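Local coordinates for protein [4Fe-4S]-dependent U34-ARNt thiolase (Methanococcus maripaludis, PDB 6SCY) that probably replaces an oxygen of uridine 34 in tRNA with sulfur, using ATP and a bound [4Fe-4S] cluster, at residues 44-55 with 157-166; 80-88 with 110-118. One frame throughout, in Å; residues are numbered along the deposited sequence.

Contact 1: 44-55 with 157-166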
loop_
_atom_site.group_PDB
_atom_site.type_symbol
_atom_site.label_atom_id
_atom_site.label_comp_id
_atom_site.label_asym_id
_atom_site.label_seq_id
_atom_site.Cartn_x
_atom_site.Cartn_y
_atom_site.Cartn_z
ATOM N N ASP A 44 -0.080 16.970 -25.205
ATOM C CA ASP A 44 1.266 16.602 -25.662
ATOM C C ASP A 44 1.267 15.308 -26.475
ATOM O O ASP A 44 2.092 15.153 -27.380
ATOM C CB ASP A 44 2.240 16.500 -24.474
ATOM C CG ASP A 44 2.335 17.776 -23.657
ATOM O OD1 ASP A 44 3.024 18.722 -24.110
ATOM O OD2 ASP A 44 1.714 17.834 -22.569
ATOM N N VAL A 45 0.343 14.385 -26.148
ATOM C CA VAL A 45 0.194 13.097 -26.829
ATOM C C VAL A 45 -0.818 13.224 -27.974
ATOM O O VAL A 45 -0.565 12.733 -29.071
ATOM C CB VAL A 45 -0.169 11.962 -25.835
ATOM C CG1 VAL A 45 -0.431 10.642 -26.560
ATOM C CG2 VAL A 45 0.922 11.785 -24.781
ATOM N N LEU A 46 -1.957 13.881 -27.716
ATOM C CA LEU A 46 -2.994 14.053 -28.722
ATOM C C LEU A 46 -2.797 15.380 -29.438
ATOM O O LEU A 46 -3.410 16.385 -29.076
ATOM C CB LEU A 46 -4.399 13.962 -28.096
ATOM C CG LEU A 46 -4.738 12.714 -27.295
ATOM C CD1 LEU A 46 -5.530 13.076 -26.087
ATOM C CD2 LEU A 46 -5.502 11.728 -28.116
ATOM N N LYS A 47 -1.922 15.384 -30.449
ATOM C CA LYS A 47 -1.616 16.554 -31.279
ATOM C C LYS A 47 -1.072 16.138 -32.645
ATOM O O LYS A 47 -0.864 14.953 -32.886
ATOM C CB LYS A 47 -0.664 17.547 -30.562
ATOM C CG LYS A 47 0.758 17.052 -30.322
ATOM C CD LYS A 47 1.651 18.178 -29.817
ATOM C CE LYS A 47 3.117 17.838 -29.918
ATOM N NZ LYS A 47 3.978 18.967 -29.484
ATOM N N ASN A 48 -0.834 17.113 -33.529
ATOM C CA ASN A 48 -0.265 16.881 -34.856
ATOM C C ASN A 48 1.262 16.696 -34.761
ATOM O O ASN A 48 1.868 17.042 -33.743
ATOM C CB ASN A 48 -0.629 18.050 -35.782
ATOM C CG ASN A 48 -0.624 17.715 -37.250
ATOM O OD1 ASN A 48 -1.284 16.780 -37.715
ATOM N ND2 ASN A 48 0.112 18.500 -38.015
ATOM N N ASN A 49 1.874 16.149 -35.813
ATOM C CA ASN A 49 3.320 15.936 -35.936
ATOM C C ASN A 49 3.901 14.929 -34.906
ATOM O O ASN A 49 5.070 15.055 -34.512
ATOM C CB ASN A 49 4.102 17.266 -35.944
ATOM C CG ASN A 49 3.406 18.378 -36.686
ATOM O OD1 ASN A 49 2.991 18.230 -37.841
ATOM N ND2 ASN A 49 3.239 19.507 -36.018
ATOM N N ILE A 50 3.125 13.884 -34.538
ATOM C CA ILE A 50 3.636 12.829 -33.643
ATOM C C ILE A 50 3.296 11.418 -34.180
ATOM O O ILE A 50 2.270 11.228 -34.826
ATOM C CB ILE A 50 3.297 12.973 -32.123
ATOM C CG1 ILE A 50 1.796 13.021 -31.867
ATOM C CG2 ILE A 50 4.020 14.137 -31.453
ATOM C CD1 ILE A 50 1.355 11.817 -31.279
ATOM N N LYS A 51 4.173 10.443 -33.889
ATOM C CA LYS A 51 4.066 9.037 -34.285
ATOM C C LYS A 51 3.928 8.190 -33.011
ATOM O O LYS A 51 4.764 8.317 -32.110
ATOM C CB LYS A 51 5.335 8.646 -35.076
ATOM C CG LYS A 51 5.295 7.277 -35.727
ATOM C CD LYS A 51 6.609 6.967 -36.404
ATOM C CE LYS A 51 6.497 6.967 -37.906
ATOM N NZ LYS A 51 7.683 6.329 -38.531
ATOM N N VAL A 52 2.872 7.359 -32.911
ATOM C CA VAL A 52 2.672 6.523 -31.717
ATOM C C VAL A 52 2.682 5.043 -32.047
ATOM O O VAL A 52 1.800 4.561 -32.754
ATOM C CB VAL A 52 1.424 6.905 -30.875
ATOM C CG1 VAL A 52 1.226 5.949 -29.702
ATOM C CG2 VAL A 52 1.502 8.343 -30.377
ATOM N N ALA A 53 3.677 4.325 -31.515
ATOM C CA ALA A 53 3.814 2.876 -31.627
ATOM C C ALA A 53 2.926 2.308 -30.539
ATOM O O ALA A 53 2.764 2.955 -29.504
ATOM C CB ALA A 53 5.251 2.469 -31.366
ATOM N N MET A 54 2.332 1.136 -30.749
ATOM C CA MET A 54 1.462 0.582 -29.721
ATOM C C MET A 54 1.563 -0.916 -29.616
ATOM O O MET A 54 1.348 -1.621 -30.599
ATOM C CB MET A 54 0.001 1.048 -29.861
ATOM C CG MET A 54 -0.548 0.976 -31.241
ATOM S SD MET A 54 -2.298 1.372 -31.244
ATOM C CE MET A 54 -2.716 0.767 -32.823
ATOM N N GLY A 55 1.920 -1.382 -28.425
ATOM C CA GLY A 55 2.054 -2.798 -28.121
ATOM C C GLY A 55 0.700 -3.472 -28.107
ATOM O O GLY A 55 -0.088 -3.262 -27.182
ATOM N N SER A 157 10.346 0.725 -31.364
ATOM C CA SER A 157 9.851 2.106 -31.344
ATOM C C SER A 157 10.961 3.090 -31.730
ATOM O O SER A 157 10.692 4.062 -32.436
ATOM C CB SER A 157 9.261 2.456 -29.984
ATOM O OG SER A 157 8.210 1.561 -29.659
ATOM N N ILE A 158 12.211 2.815 -31.291
ATOM C CA ILE A 158 13.388 3.613 -31.631
ATOM C C ILE A 158 13.669 3.417 -33.129
ATOM O O ILE A 158 13.896 4.404 -33.831
ATOM C CB ILE A 158 14.606 3.255 -30.725
ATOM C CG1 ILE A 158 14.422 3.835 -29.310
ATOM C CG2 ILE A 158 15.954 3.725 -31.337
ATOM C CD1 ILE A 158 15.292 3.162 -28.200
ATOM N N GLU A 159 13.597 2.148 -33.611
ATOM C CA GLU A 159 13.791 1.724 -35.008
ATOM C C GLU A 159 12.806 2.433 -35.955
ATOM O O GLU A 159 13.205 2.842 -37.047
ATOM C CB GLU A 159 13.647 0.189 -35.113
ATOM C CG GLU A 159 13.914 -0.403 -36.489
ATOM C CD GLU A 159 13.588 -1.879 -36.584
ATOM O OE1 GLU A 159 14.513 -2.708 -36.414
ATOM O OE2 GLU A 159 12.402 -2.212 -36.805
ATOM N N GLU A 160 11.532 2.581 -35.525
ATOM C CA GLU A 160 10.481 3.254 -36.290
ATOM C C GLU A 160 10.408 4.758 -36.007
ATOM O O GLU A 160 9.626 5.466 -36.650
ATOM C CB GLU A 160 9.120 2.563 -36.090
ATOM C CG GLU A 160 8.882 1.415 -37.060
ATOM C CD GLU A 160 8.810 1.815 -38.524
ATOM O OE1 GLU A 160 7.780 2.400 -38.932
ATOM O OE2 GLU A 160 9.791 1.554 -39.258
ATOM N N LYS A 161 11.267 5.241 -35.080
ATOM C CA LYS A 161 11.402 6.634 -34.638
ATOM C C LYS A 161 10.062 7.207 -34.142
ATOM O O LYS A 161 9.582 8.235 -34.629
ATOM C CB LYS A 161 12.082 7.514 -35.705
ATOM C CG LYS A 161 13.585 7.280 -35.842
ATOM C CD LYS A 161 14.189 8.189 -36.911
ATOM C CE LYS A 161 15.623 7.842 -37.243
ATOM N NZ LYS A 161 16.100 8.536 -38.475
ATOM N N CYS A 162 9.471 6.508 -33.156
ATOM C CA CYS A 162 8.196 6.848 -32.524
ATOM C C CYS A 162 8.389 7.773 -31.348
ATOM O O CYS A 162 9.406 7.700 -30.661
ATOM C CB CYS A 162 7.438 5.587 -32.121
ATOM S SG CYS A 162 6.897 4.576 -33.524
ATOM N N ASP A 163 7.411 8.641 -31.113
ATOM C CA ASP A 163 7.442 9.598 -30.014
ATOM C C ASP A 163 6.960 8.966 -28.701
ATOM O O ASP A 163 7.474 9.300 -27.629
ATOM C CB ASP A 163 6.630 10.851 -30.382
ATOM C CG ASP A 163 7.236 11.603 -31.545
ATOM O OD1 ASP A 163 8.352 12.144 -31.384
ATOM O OD2 ASP A 163 6.601 11.642 -32.621
ATOM N N PHE A 164 5.982 8.048 -28.790
ATOM C CA PHE A 164 5.412 7.367 -27.633
ATOM C C PHE A 164 5.162 5.886 -27.903
ATOM O O PHE A 164 4.958 5.484 -29.054
ATOM C CB PHE A 164 4.107 8.045 -27.193
ATOM C CG PHE A 164 4.239 9.498 -26.816
ATOM C CD1 PHE A 164 4.765 9.868 -25.583
ATOM C CD2 PHE A 164 3.823 10.498 -27.686
ATOM C CE1 PHE A 164 4.882 11.215 -25.231
ATOM C CE2 PHE A 164 3.936 11.845 -27.331
ATOM C CZ PHE A 164 4.465 12.193 -26.106
ATOM N N LEU A 165 5.179 5.080 -26.830
ATOM C CA LEU A 165 4.883 3.653 -26.874
ATOM C C LEU A 165 3.626 3.448 -26.016
ATOM O O LEU A 165 3.685 3.578 -24.794
ATOM C CB LEU A 165 6.083 2.816 -26.377
ATOM C CG LEU A 165 5.878 1.308 -26.153
ATOM C CD1 LEU A 165 5.802 0.539 -27.460
ATOM C CD2 LEU A 165 6.999 0.741 -25.316
ATOM N N ALA A 166 2.479 3.203 -26.670
ATOM C CA ALA A 166 1.203 3.004 -25.994
ATOM C C ALA A 166 1.031 1.558 -25.525
ATOM O O ALA A 166 1.209 0.633 -26.314
ATOM C CB ALA A 166 0.060 3.426 -26.896
HETATM O O HOH W 1 8.042 13.477 -34.047
#
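V45 lays its CG2 methyl over one face of the F164 ring, a CH-pi contact 3.9 Å from the ring centroid. I50 sets its CB and CG2 against the D163 carboxylate. K51 takes part in three of the six hydrogen bonds. Its backbone N-H donates to D163 OD2 at 3.0 Å, on the anti lone pair, and its carbonyl takes the D163 N-H. Its CG lies anti to the backbone N (chi1 -172°), and a bend at chi3 brings NZ to E160 O, 2.8 Å away. The E160 carboxylate is a longer salt-bridge partner. With an alanine here the E160 carbonyl would probably lose this donor, and C162 SG its contact with the lysine CG and CD. V52 turns CG2 to the edge of the F164 ring and CG1 to A166 CB. A53 CB packs against C162 SG. Its N bonds to F164 O, and its O receives A166 N in a nearly straight bond (172°). M54 CB rests on A166 CB, and G55 N closes the parallel pairing on A166 O, at a predicted ATP site. The lysine thus ties strand 51-55 to the E160 carbonyl, and D163 adds a side-chain bond beside the backbone pairing.

Contact 2: 80-88 with 110-118. With SF4 (iron/sulfur cluster), chain E.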
loop_
_atom_site.group_PDB
_atom_site.type_symbol
_atom_site.label_atom_id
_atom_site.label_comp_id
_atom_site.label_asym_id
_atom_site.label_seq_id
_atom_site.Cartn_x
_atom_site.Cartn_y
_atom_site.Cartn_z
ATOM N N ASN A 80 0.937 9.674 -37.039
ATOM C CA ASN A 80 0.961 8.260 -37.402
ATOM C C ASN A 80 0.728 7.333 -36.221
ATOM O O ASN A 80 0.969 7.718 -35.074
ATOM C CB ASN A 80 2.289 7.931 -38.101
ATOM C CG ASN A 80 2.228 6.750 -39.029
ATOM O OD1 ASN A 80 2.729 5.667 -38.715
ATOM N ND2 ASN A 80 1.612 6.933 -40.195
ATOM N N LEU A 81 0.282 6.093 -36.511
ATOM C CA LEU A 81 0.004 5.061 -35.512
ATOM C C LEU A 81 0.488 3.703 -36.047
ATOM O O LEU A 81 0.018 3.242 -37.087
ATOM C CB LEU A 81 -1.507 5.051 -35.198
ATOM C CG LEU A 81 -1.971 4.399 -33.905
ATOM C CD1 LEU A 81 -1.535 5.190 -32.708
ATOM C CD2 LEU A 81 -3.474 4.294 -33.876
ATOM N N ILE A 82 1.477 3.105 -35.373
ATOM C CA ILE A 82 2.054 1.816 -35.760
ATOM C C ILE A 82 1.752 0.804 -34.656
ATOM O O ILE A 82 1.871 1.144 -33.486
ATOM C CB ILE A 82 3.588 1.920 -36.046
ATOM C CG1 ILE A 82 3.931 3.144 -36.909
ATOM C CG2 ILE A 82 4.138 0.632 -36.701
ATOM C CD1 ILE A 82 5.384 3.603 -36.785
ATOM N N ALA A 83 1.365 -0.433 -35.015
ATOM C CA ALA A 83 1.081 -1.489 -34.039
ATOM C C ALA A 83 2.183 -2.525 -34.051
ATOM O O ALA A 83 2.597 -2.959 -35.122
ATOM C CB ALA A 83 -0.254 -2.146 -34.340
ATOM N N ILE A 84 2.677 -2.904 -32.873
ATOM C CA ILE A 84 3.740 -3.904 -32.748
ATOM C C ILE A 84 3.246 -5.119 -31.982
ATOM O O ILE A 84 2.835 -4.996 -30.821
ATOM C CB ILE A 84 5.065 -3.368 -32.134
ATOM C CG1 ILE A 84 5.454 -1.967 -32.649
ATOM C CG2 ILE A 84 6.197 -4.380 -32.346
ATOM C CD1 ILE A 84 6.034 -1.073 -31.564
ATOM N N MET A 85 3.331 -6.297 -32.628
ATOM C CA MET A 85 2.965 -7.578 -32.030
ATOM C C MET A 85 4.251 -8.359 -31.769
ATOM O O MET A 85 5.058 -8.529 -32.688
ATOM C CB MET A 85 2.032 -8.375 -32.953
ATOM C CG MET A 85 0.672 -7.753 -33.133
ATOM S SD MET A 85 0.680 -6.581 -34.500
ATOM C CE MET A 85 -1.001 -6.651 -34.976
ATOM N N VAL A 86 4.460 -8.814 -30.522
ATOM C CA VAL A 86 5.680 -9.540 -30.164
ATOM C C VAL A 86 5.390 -11.020 -29.896
ATOM O O VAL A 86 4.855 -11.349 -28.841
ATOM C CB VAL A 86 6.477 -8.867 -29.006
ATOM C CG1 VAL A 86 7.858 -9.484 -28.861
ATOM C CG2 VAL A 86 6.595 -7.359 -29.202
ATOM N N ASN A 87 5.724 -11.912 -30.843
ATOM C CA ASN A 87 5.534 -13.349 -30.630
ATOM C C ASN A 87 6.685 -13.844 -29.770
ATOM O O ASN A 87 7.828 -13.921 -30.234
ATOM C CB ASN A 87 5.449 -14.133 -31.950
ATOM C CG ASN A 87 5.534 -15.639 -31.791
ATOM O OD1 ASN A 87 4.967 -16.245 -30.870
ATOM N ND2 ASN A 87 6.253 -16.274 -32.699
ATOM N N GLU A 88 6.374 -14.171 -28.507
ATOM C CA GLU A 88 7.351 -14.659 -27.530
ATOM C C GLU A 88 7.991 -15.989 -27.946
ATOM O O GLU A 88 9.039 -16.356 -27.411
ATOM C CB GLU A 88 6.744 -14.735 -26.121
ATOM C CG GLU A 88 6.408 -13.376 -25.533
ATOM C CD GLU A 88 4.938 -13.041 -25.369
ATOM O OE1 GLU A 88 4.084 -13.724 -25.977
ATOM O OE2 GLU A 88 4.639 -12.072 -24.634
ATOM N N ILE A 110 -4.489 0.048 -39.737
ATOM C CA ILE A 110 -3.360 0.391 -38.863
ATOM C C ILE A 110 -2.134 -0.415 -39.317
ATOM O O ILE A 110 -2.227 -1.636 -39.457
ATOM C CB ILE A 110 -3.704 0.161 -37.360
ATOM C CG1 ILE A 110 -4.834 1.108 -36.891
ATOM C CG2 ILE A 110 -2.453 0.309 -36.471
ATOM C CD1 ILE A 110 -5.665 0.618 -35.693
ATOM N N GLU A 111 -0.998 0.268 -39.554
ATOM C CA GLU A 111 0.243 -0.365 -40.006
ATOM C C GLU A 111 0.820 -1.237 -38.899
ATOM O O GLU A 111 1.261 -0.721 -37.879
ATOM C CB GLU A 111 1.273 0.676 -40.490
ATOM C CG GLU A 111 0.790 1.575 -41.625
ATOM C CD GLU A 111 0.088 2.858 -41.206
ATOM O OE1 GLU A 111 0.603 3.564 -40.305
ATOM O OE2 GLU A 111 -0.976 3.163 -41.792
ATOM N N TYR A 112 0.769 -2.559 -39.080
ATOM C CA TYR A 112 1.253 -3.520 -38.092
ATOM C C TYR A 112 2.664 -4.039 -38.397
ATOM O O TYR A 112 3.086 -4.059 -39.559
ATOM C CB TYR A 112 0.245 -4.673 -37.895
ATOM C CG TYR A 112 0.130 -5.652 -39.048
ATOM C CD1 TYR A 112 -0.886 -5.530 -39.992
ATOM C CD2 TYR A 112 0.984 -6.748 -39.147
ATOM C CE1 TYR A 112 -1.016 -6.443 -41.038
ATOM C CE2 TYR A 112 0.877 -7.655 -40.199
ATOM C CZ TYR A 112 -0.127 -7.501 -41.142
ATOM O OH TYR A 112 -0.247 -8.411 -42.165
ATOM N N LYS A 113 3.381 -4.466 -37.346
ATOM C CA LYS A 113 4.731 -5.007 -37.434
ATOM C C LYS A 113 4.891 -6.161 -36.446
ATOM O O LYS A 113 5.007 -5.929 -35.240
ATOM C CB LYS A 113 5.787 -3.910 -37.189
ATOM C CG LYS A 113 7.218 -4.390 -37.432
ATOM C CD LYS A 113 8.262 -3.341 -37.059
ATOM C CE LYS A 113 9.559 -3.526 -37.809
ATOM N NZ LYS A 113 10.559 -4.329 -37.045
ATOM N N ILE A 114 4.910 -7.398 -36.966
ATOM C CA ILE A 114 5.095 -8.598 -36.144
ATOM C C ILE A 114 6.590 -8.879 -35.988
ATOM O O ILE A 114 7.277 -9.172 -36.968
ATOM C CB ILE A 114 4.307 -9.838 -36.643
ATOM C CG1 ILE A 114 2.854 -9.477 -37.066
ATOM C CG2 ILE A 114 4.338 -10.948 -35.575
ATOM C CD1 ILE A 114 2.303 -10.308 -38.204
ATOM N N VAL A 115 7.079 -8.751 -34.754
ATOM C CA VAL A 115 8.472 -8.944 -34.368
ATOM C C VAL A 115 8.523 -10.138 -33.423
ATOM O O VAL A 115 7.643 -10.283 -32.577
ATOM C CB VAL A 115 9.043 -7.648 -33.726
ATOM C CG1 VAL A 115 10.398 -7.880 -33.073
ATOM C CG2 VAL A 115 9.139 -6.527 -34.753
ATOM N N HIS A 116 9.575 -10.966 -33.547
ATOM C CA HIS A 116 9.790 -12.169 -32.738
ATOM C C HIS A 116 10.858 -11.993 -31.648
ATOM O O HIS A 116 11.734 -11.130 -31.765
ATOM C CB HIS A 116 10.130 -13.362 -33.650
ATOM C CG HIS A 116 9.116 -13.573 -34.723
ATOM N ND1 HIS A 116 7.931 -14.237 -34.472
ATOM C CD2 HIS A 116 9.112 -13.141 -36.006
ATOM C CE1 HIS A 116 7.257 -14.212 -35.613
ATOM N NE2 HIS A 116 7.929 -13.569 -36.565
ATOM N N PHE A 117 10.767 -12.820 -30.583
ATOM C CA PHE A 117 11.716 -12.856 -29.465
ATOM C C PHE A 117 13.023 -13.477 -29.982
ATOM O O PHE A 117 14.114 -13.013 -29.640
ATOM C CB PHE A 117 11.135 -13.701 -28.308
ATOM C CG PHE A 117 10.640 -12.974 -27.071
ATOM C CD1 PHE A 117 9.729 -11.930 -27.172
ATOM C CD2 PHE A 117 11.023 -13.387 -25.804
ATOM C CE1 PHE A 117 9.256 -11.276 -26.028
ATOM C CE2 PHE A 117 10.532 -12.748 -24.661
ATOM C CZ PHE A 117 9.657 -11.694 -24.783
ATOM N N LYS A 118 12.891 -14.510 -30.839
ATOM C CA LYS A 118 13.995 -15.238 -31.465
ATOM C C LYS A 118 14.776 -14.373 -32.453
ATOM O O LYS A 118 15.986 -14.555 -32.596
ATOM C CB LYS A 118 13.510 -16.555 -32.112
ATOM C CG LYS A 118 12.307 -16.429 -33.053
ATOM C CD LYS A 118 11.617 -17.775 -33.286
ATOM C CE LYS A 118 10.390 -17.648 -34.159
ATOM N NZ LYS A 118 9.599 -18.909 -34.193
HETATM FE FE1 SF4 E . 4.442 -14.254 -18.345
HETATM FE FE2 SF4 E . 5.446 -13.802 -20.865
HETATM FE FE3 SF4 E . 2.911 -12.958 -20.236
HETATM FE FE4 SF4 E . 3.435 -15.644 -20.493
HETATM S S1 SF4 E . 3.557 -14.051 -22.147
HETATM S S2 SF4 E . 2.224 -14.641 -18.820
HETATM S S3 SF4 E . 5.577 -15.758 -19.660
HETATM S S4 SF4 E . 4.881 -12.208 -19.315
#
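F117 and E88 pack closely at the cluster end of the two parallel strands. E88 CG sits over one face of the F117 ring, 3.9 Å from its centroid, as a CH-pi contact. V86 CG1 meets the ring edge in its plane, 3.5 Å from F117 CD1. Beyond CG, the E88 chain bends at chi2 (111°) and carries its carboxylate toward the cluster, with OE2 3.4 Å from S1 of SF4. R94 and R149 form salt bridges with that carboxylate and probably steady it. The backbone bonds run from A83 N to E111 O, on to F117 N and N87 O. V115 N to M85 O is among the straighter ones at 2.9 Å. On the side of I84 and V115, the two CG2 methyls only just meet, and V156 of helix 141-159 packs on both residues. Toward the outer strand the contact is looser: E111, Y112 and I114 are exposed. M85 CE rests on Y112 CB at 3.7 Å. N87 ND2 gives H116 ND1 a hydrogen bond of 3.2 Å in the imidazole plane, with the amide and ring planes 84° apart. Helix 95-108 links the strands and covers part of the face of A83, N87 and Y112. This is the beta-alpha-beta crossover of a PP-loop ATPase fold, with the strand end at V86 and E88 facing the predicted ATP site and the [4Fe-4S] pocket.

From the N terminus, the chain passes the zinc site of C6, C9, C25 and C28 and helix 26-41 before entering 44-55. Helix 60-75 then leads to 80-88. Contact 2 closes a short loop through helix 95-108 when 110-118 pairs with 80-88. Helix 141-159 follows, and contact 1 closes the longer loop at 157-166. Contact 2 therefore lies wholly within the span of contact 1, and the two do not cross. Strands 51-55 and 80-87 are neighbours, so both contacts build one parallel sheet, ordered 111-116, 80-87, 51-55, 164-167, 204-206. A salt bridge from E159 to K113 also ties helix 141-159 to the outer strand.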